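Local coordinates for nickel ABC transporter (Nickel-binding protein) (Bacillus halodurans, PDB 3T66) that probably serves as the extracellular solute-binding component of an ABC importer for nickel or peptides, and carries a calcium-binding site, at residues I15-N20 against Y478-N483; L244-D249 against N257-V262. One frame throughout, in Å; residues are numbered along the deposited sequence.

Interaction 1: residues I15-N20 against Y478-N483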
loop_
_atom_site.group_PDB
_atom_site.type_symbol
_atom_site.label_atom_id
_atom_site.label_comp_id
_atom_site.label_asym_id
_atom_site.label_seq_id
_atom_site.Cartn_x
_atom_site.Cartn_y
_atom_site.Cartn_z
ATOM N N ILE A 15 11.343 -23.355 9.057
ATOM C CA ILE A 15 10.130 -22.751 8.557
ATOM C C ILE A 15 10.257 -22.663 7.070
ATOM O O ILE A 15 11.230 -22.096 6.569
ATOM C CB ILE A 15 9.922 -21.315 9.104
ATOM C CG1 ILE A 15 9.391 -21.350 10.551
ATOM C CG2 ILE A 15 9.032 -20.514 8.204
ATOM C CD1 ILE A 15 7.904 -21.264 10.748
ATOM N N HIS A 16 9.282 -23.242 6.369
ATOM C CA HIS A 16 9.215 -23.139 4.931
ATOM C C HIS A 16 8.084 -22.227 4.594
ATOM O O HIS A 16 6.913 -22.527 4.880
ATOM C CB HIS A 16 8.983 -24.483 4.279
ATOM C CG HIS A 16 9.079 -24.437 2.784
ATOM N ND1 HIS A 16 8.660 -25.477 1.972
ATOM C CD2 HIS A 16 9.510 -23.457 1.952
ATOM C CE1 HIS A 16 8.858 -25.146 0.708
ATOM N NE2 HIS A 16 9.372 -23.927 0.671
ATOM N N PHE A 17 8.457 -21.110 3.988
ATOM C CA PHE A 17 7.537 -20.049 3.657
ATOM C C PHE A 17 7.565 -19.980 2.166
ATOM O O PHE A 17 8.628 -20.076 1.522
ATOM C CB PHE A 17 7.986 -18.747 4.308
ATOM C CG PHE A 17 7.320 -17.517 3.770
ATOM C CD1 PHE A 17 6.175 -17.021 4.352
ATOM C CD2 PHE A 17 7.867 -16.812 2.721
ATOM C CE1 PHE A 17 5.580 -15.868 3.870
ATOM C CE2 PHE A 17 7.268 -15.678 2.246
ATOM C CZ PHE A 17 6.135 -15.210 2.817
ATOM N N LEU A 18 6.361 -19.869 1.634
ATOM C CA LEU A 18 6.110 -20.053 0.210
ATOM C C LEU A 18 5.419 -18.838 -0.366
ATOM O O LEU A 18 4.251 -18.533 -0.046
ATOM C CB LEU A 18 5.293 -21.313 -0.063
ATOM C CG LEU A 18 4.987 -21.580 -1.549
ATOM C CD1 LEU A 18 6.222 -21.488 -2.548
ATOM C CD2 LEU A 18 4.193 -22.900 -1.702
ATOM N N PHE A 19 6.166 -18.144 -1.204
ATOM C CA PHE A 19 5.816 -16.792 -1.489
ATOM C C PHE A 19 5.151 -16.605 -2.848
ATOM O O PHE A 19 5.150 -17.464 -3.720
ATOM C CB PHE A 19 7.014 -15.850 -1.296
ATOM C CG PHE A 19 6.665 -14.415 -1.464
ATOM C CD1 PHE A 19 5.695 -13.822 -0.665
ATOM C CD2 PHE A 19 7.278 -13.648 -2.432
ATOM C CE1 PHE A 19 5.356 -12.456 -0.823
ATOM C CE2 PHE A 19 6.955 -12.292 -2.607
ATOM C CZ PHE A 19 5.993 -11.707 -1.809
ATOM N N ASN A 20 4.582 -15.432 -2.978
ATOM C CA ASN A 20 3.696 -15.015 -4.023
ATOM C C ASN A 20 4.303 -14.975 -5.429
ATOM O O ASN A 20 3.630 -15.255 -6.410
ATOM C CB ASN A 20 3.344 -13.575 -3.613
ATOM C CG ASN A 20 2.005 -13.196 -3.992
ATOM O OD1 ASN A 20 1.277 -14.006 -4.536
ATOM N ND2 ASN A 20 1.635 -11.959 -3.714
ATOM N N TYR A 478 5.722 -5.462 3.792
ATOM C CA TYR A 478 7.149 -5.472 3.609
ATOM C C TYR A 478 7.730 -6.488 4.530
ATOM O O TYR A 478 8.836 -6.940 4.333
ATOM C CB TYR A 478 7.757 -4.133 3.942
ATOM C CG TYR A 478 7.308 -3.029 3.032
ATOM C CD1 TYR A 478 6.846 -3.300 1.750
ATOM C CD2 TYR A 478 7.356 -1.690 3.456
ATOM C CE1 TYR A 478 6.423 -2.272 0.919
ATOM C CE2 TYR A 478 6.936 -0.646 2.622
ATOM C CZ TYR A 478 6.477 -0.944 1.352
ATOM O OH TYR A 478 6.065 0.088 0.521
ATOM N N TYR A 479 6.977 -6.870 5.541
ATOM C CA TYR A 479 7.555 -7.659 6.590
ATOM C C TYR A 479 6.879 -8.988 6.699
ATOM O O TYR A 479 5.666 -9.076 6.850
ATOM C CB TYR A 479 7.508 -6.901 7.901
ATOM C CG TYR A 479 7.985 -5.520 7.718
ATOM C CD1 TYR A 479 9.284 -5.273 7.365
ATOM C CD2 TYR A 479 7.133 -4.455 7.834
ATOM C CE1 TYR A 479 9.737 -3.985 7.169
ATOM C CE2 TYR A 479 7.586 -3.158 7.628
ATOM C CZ TYR A 479 8.885 -2.950 7.299
ATOM O OH TYR A 479 9.344 -1.687 7.077
ATOM N N MET A 480 7.691 -10.035 6.598
ATOM C CA MET A 480 7.191 -11.384 6.627
ATOM C C MET A 480 8.123 -12.215 7.443
ATOM O O MET A 480 7.753 -12.622 8.531
ATOM C CB MET A 480 7.059 -11.888 5.220
ATOM C CG MET A 480 6.428 -10.818 4.359
ATOM S SD MET A 480 5.851 -11.519 2.861
ATOM C CE MET A 480 5.224 -10.060 1.999
ATOM N N ILE A 481 9.348 -12.447 6.998
ATOM C CA ILE A 481 10.198 -13.292 7.824
ATOM C C ILE A 481 10.912 -12.346 8.778
ATOM O O ILE A 481 11.414 -11.325 8.324
ATOM C CB ILE A 481 11.181 -14.193 6.976
ATOM C CG1 ILE A 481 10.449 -15.196 6.059
ATOM C CG2 ILE A 481 12.149 -14.942 7.882
ATOM C CD1 ILE A 481 9.389 -16.019 6.737
ATOM N N THR A 482 10.901 -12.655 10.083
ATOM C CA THR A 482 11.403 -11.757 11.166
ATOM C C THR A 482 11.844 -12.553 12.383
ATOM O O THR A 482 11.416 -13.676 12.575
ATOM C CB THR A 482 10.311 -10.769 11.699
ATOM O OG1 THR A 482 9.419 -11.439 12.600
ATOM C CG2 THR A 482 9.484 -10.201 10.593
ATOM N N ASN A 483 12.638 -11.957 13.256
ATOM C CA ASN A 483 13.115 -12.642 14.468
ATOM C C ASN A 483 12.010 -13.170 15.377
ATOM O O ASN A 483 12.228 -14.015 16.204
ATOM C CB ASN A 483 14.065 -11.742 15.262
ATOM C CG ASN A 483 13.424 -10.414 15.685
ATOM O OD1 ASN A 483 12.327 -10.040 15.243
ATOM N ND2 ASN A 483 14.120 -9.690 16.561
#

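Interaction 2: residues L244-D249 against N257-V262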
loop_
_atom_site.group_PDB
_atom_site.type_symbol
_atom_site.label_atom_id
_atom_site.label_comp_id
_atom_site.label_asym_id
_atom_site.label_seq_id
_atom_site.Cartn_x
_atom_site.Cartn_y
_atom_site.Cartn_z
ATOM N N LEU A 244 -14.892 4.454 -6.534
ATOM C CA LEU A 244 -15.393 5.128 -7.734
ATOM C C LEU A 244 -14.767 6.514 -7.808
ATOM O O LEU A 244 -15.200 7.424 -7.104
ATOM C CB LEU A 244 -16.923 5.277 -7.705
ATOM C CG LEU A 244 -17.771 4.017 -7.601
ATOM C CD1 LEU A 244 -19.245 4.357 -7.633
ATOM C CD2 LEU A 244 -17.390 3.139 -8.733
ATOM N N THR A 245 -13.757 6.678 -8.650
ATOM C CA THR A 245 -13.244 8.012 -8.939
ATOM C C THR A 245 -14.205 8.764 -9.881
ATOM O O THR A 245 -14.523 8.263 -10.969
ATOM C CB THR A 245 -11.854 7.936 -9.578
ATOM O OG1 THR A 245 -10.919 7.382 -8.640
ATOM C CG2 THR A 245 -11.381 9.323 -10.034
ATOM N N MET A 246 -14.626 9.963 -9.468
ATOM C CA MET A 246 -15.587 10.820 -10.198
ATOM C C MET A 246 -14.953 11.826 -11.149
ATOM O O MET A 246 -13.781 12.145 -11.011
ATOM C CB MET A 246 -16.435 11.581 -9.191
ATOM C CG MET A 246 -17.048 10.648 -8.181
ATOM S SD MET A 246 -17.942 11.526 -6.928
ATOM C CE MET A 246 -18.794 10.186 -6.099
ATOM N N ASN A 247 -15.730 12.306 -12.117
ATOM C CA ASN A 247 -15.282 13.328 -13.073
ATOM C C ASN A 247 -16.080 14.638 -12.923
ATOM O O ASN A 247 -17.144 14.789 -13.525
ATOM C CB ASN A 247 -15.386 12.818 -14.505
ATOM C CG ASN A 247 -14.972 13.863 -15.548
ATOM O OD1 ASN A 247 -14.693 15.026 -15.220
ATOM N ND2 ASN A 247 -14.927 13.443 -16.823
ATOM N N LEU A 248 -15.543 15.580 -12.146
ATOM C CA LEU A 248 -16.228 16.824 -11.839
ATOM C C LEU A 248 -16.335 17.856 -12.988
ATOM O O LEU A 248 -16.974 18.913 -12.834
ATOM C CB LEU A 248 -15.542 17.486 -10.664
ATOM C CG LEU A 248 -15.231 16.739 -9.382
ATOM C CD1 LEU A 248 -14.742 17.809 -8.404
ATOM C CD2 LEU A 248 -16.446 16.027 -8.870
ATOM N N ASP A 249 -15.697 17.566 -14.121
ATOM C CA ASP A 249 -15.925 18.321 -15.352
ATOM C C ASP A 249 -17.325 18.040 -15.943
ATOM O O ASP A 249 -17.723 18.659 -16.923
ATOM C CB ASP A 249 -14.819 18.001 -16.374
ATOM C CG ASP A 249 -14.623 19.120 -17.431
ATOM O OD1 ASP A 249 -14.617 20.333 -17.055
ATOM O OD2 ASP A 249 -14.460 18.773 -18.633
ATOM N N ASN A 257 -24.782 16.786 -3.764
ATOM C CA ASN A 257 -25.734 15.739 -3.481
ATOM C C ASN A 257 -25.778 14.666 -4.558
ATOM O O ASN A 257 -26.126 13.510 -4.274
ATOM C CB ASN A 257 -27.112 16.313 -3.243
ATOM C CG ASN A 257 -27.180 17.142 -2.007
ATOM O OD1 ASN A 257 -26.763 16.717 -0.913
ATOM N ND2 ASN A 257 -27.736 18.345 -2.154
ATOM N N VAL A 258 -25.431 15.031 -5.784
ATOM C CA VAL A 258 -25.334 13.989 -6.815
ATOM C C VAL A 258 -24.182 13.025 -6.462
ATOM O O VAL A 258 -24.295 11.800 -6.640
ATOM C CB VAL A 258 -25.127 14.541 -8.248
ATOM C CG1 VAL A 258 -24.788 13.418 -9.197
ATOM C CG2 VAL A 258 -26.355 15.272 -8.735
ATOM N N ARG A 259 -23.095 13.593 -5.938
ATOM C CA ARG A 259 -21.979 12.804 -5.471
ATOM C C ARG A 259 -22.365 11.938 -4.263
ATOM O O ARG A 259 -22.257 10.688 -4.318
ATOM C CB ARG A 259 -20.811 13.715 -5.158
ATOM C CG ARG A 259 -20.337 14.485 -6.381
ATOM C CD ARG A 259 -18.966 15.038 -6.200
ATOM N NE ARG A 259 -18.879 16.154 -5.248
ATOM C CZ ARG A 259 -19.186 17.430 -5.519
ATOM N NH1 ARG A 259 -19.673 17.765 -6.720
ATOM N NH2 ARG A 259 -19.025 18.378 -4.577
ATOM N N ARG A 260 -22.829 12.595 -3.198
ATOM C CA ARG A 260 -23.368 11.924 -2.029
ATOM C C ARG A 260 -24.186 10.696 -2.362
ATOM O O ARG A 260 -24.204 9.703 -1.631
ATOM C CB ARG A 260 -24.263 12.889 -1.317
ATOM C CG ARG A 260 -23.549 13.648 -0.279
ATOM C CD ARG A 260 -24.056 15.055 -0.152
ATOM N NE ARG A 260 -23.230 15.784 0.812
ATOM C CZ ARG A 260 -23.404 17.044 1.188
ATOM N NH1 ARG A 260 -24.378 17.795 0.690
ATOM N NH2 ARG A 260 -22.568 17.561 2.059
ATOM N N ALA A 261 -24.882 10.784 -3.481
ATOM C CA ALA A 261 -25.841 9.773 -3.861
ATOM C C ALA A 261 -25.118 8.542 -4.453
ATOM O O ALA A 261 -25.337 7.401 -3.992
ATOM C CB ALA A 261 -26.839 10.373 -4.841
ATOM N N VAL A 262 -24.264 8.793 -5.464
ATOM C CA VAL A 262 -23.373 7.788 -6.040
ATOM C C VAL A 262 -22.654 7.108 -4.880
ATOM O O VAL A 262 -22.530 5.889 -4.836
ATOM C CB VAL A 262 -22.335 8.428 -6.976
ATOM C CG1 VAL A 262 -21.181 7.505 -7.222
ATOM C CG2 VAL A 262 -22.932 8.774 -8.278
#

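Interaction 1: residues I15-N20 against Y478-N483
Met480 and Ile481 press their side chains onto the two phenylalanines of strand 14-19, and four side chains make the close contacts. The thioether of Met480 is at its centre: SD lies 3.7 Å from CZ of Phe17, while CE of Met480 comes equally near, 3.7 Å, to CE1 of Phe19. The sulfur makes a Met-aromatic contact with each ring, 4.9 Å from the Phe17 centroid and 4.8 Å from that of Phe19. Both approaches are oblique, at 68° and 51° from the respective ring normals. An extended chain beyond CG carries the thioether this far, and it crosses each phenylalanine at about a right angle. Both rings are sent out toward the loop by the same first torsion, with CG opposite the backbone N. Alternation along the strand puts Phe17 and Phe19 on one side and His16 on the other, where its ring nitrogens bond to Ser194 OG and Gln210 O. The strand runs parallel to its neighbours 190-195 and 213-215, and residues 478-483, a loop near the C-terminus, cover this part of the solute-binding fold, with Ile481 touching Val191 and Phe193 and Met480 touching Tyr215. Ile481 serves the other end of Phe17: its CD1 rests 3.9 Å from CB of Phe17 and just as near to CG, the two side chains sliding past each other in opposite directions. The rings of Phe193 and Phe17 meet with their planes inclined. One face of the Phe19 ring carries CB of Asn20, 3.5 Å above the plane and over its centre, while Ile35 and Arg38 of helix 35-38 touch the same phenylalanine.

Interaction 2: residues L244-D249 against N257-V262
Met246 and Leu244 meet Arg259 and Val262 where strand 240-246 is followed, through a short connection, by helix 256-265, which packs back against it, antiparallel, within the family 5 solute-binding protein region. The axes of strand 244-246 and helix 257-262 approach to 10.9 Å at 167°. Met246 is central: with CG lying opposite its own carbonyl carbon and an extended chain, it reaches the helix surface. There SD lies 3.7 Å from CD of Arg259, against the aliphatic part of that side chain, and CE meets CG1 of Val262 at 3.8 Å, tip to tip. The same CG1 receives CD1 of Leu244 at 3.7 Å, so this one methyl of Val262 touches both strand side chains. Leu248, just past the strand, crosses Arg259 at about a right angle and brings CD2 to 3.8 Å from its CD. An alanine in place of Met246 would probably open a gap between strand and helix, leaving the methylenes of Arg259 and CG1 of Val262 without their thioether neighbour.

Outside this shell, Leu381 of strand 381-387 touches both Met246 and Val262. A bend at chi3 (-71°) turns the polar end of Arg259 aside from the thioether; NH1 bonds to Leu253 O and NE to Gln448 O, which probably fixes how the methylenes lie. Beyond the strand an Asx turn shapes the chain: Asp249 N donates to Asn247 OD1 at 2.9 Å, with the donor tilted 31° from the carbonyl plane.

Both contacts are buried and centred on a methionine, and both are carried by apolar groups, in interaction 2 partly the methylenes of an arginine whose charged end bonds to backbone carbonyls. All four touching residues of interaction 1 are buried, whereas Leu248 of interaction 2 is partly exposed. In interaction 1 the methionine comes from a loop and lies against aromatic rings; in interaction 2 it comes from the strand and meets aliphatic groups. The first joins segments 458 residues apart, the second elements separated by 8. Their centres lie about 41 Å apart, on opposite sides of the chain's centre. Strand 451-464 relates them indirectly, pairing with 213-215 near interaction 1 and with 240-246 in interaction 2.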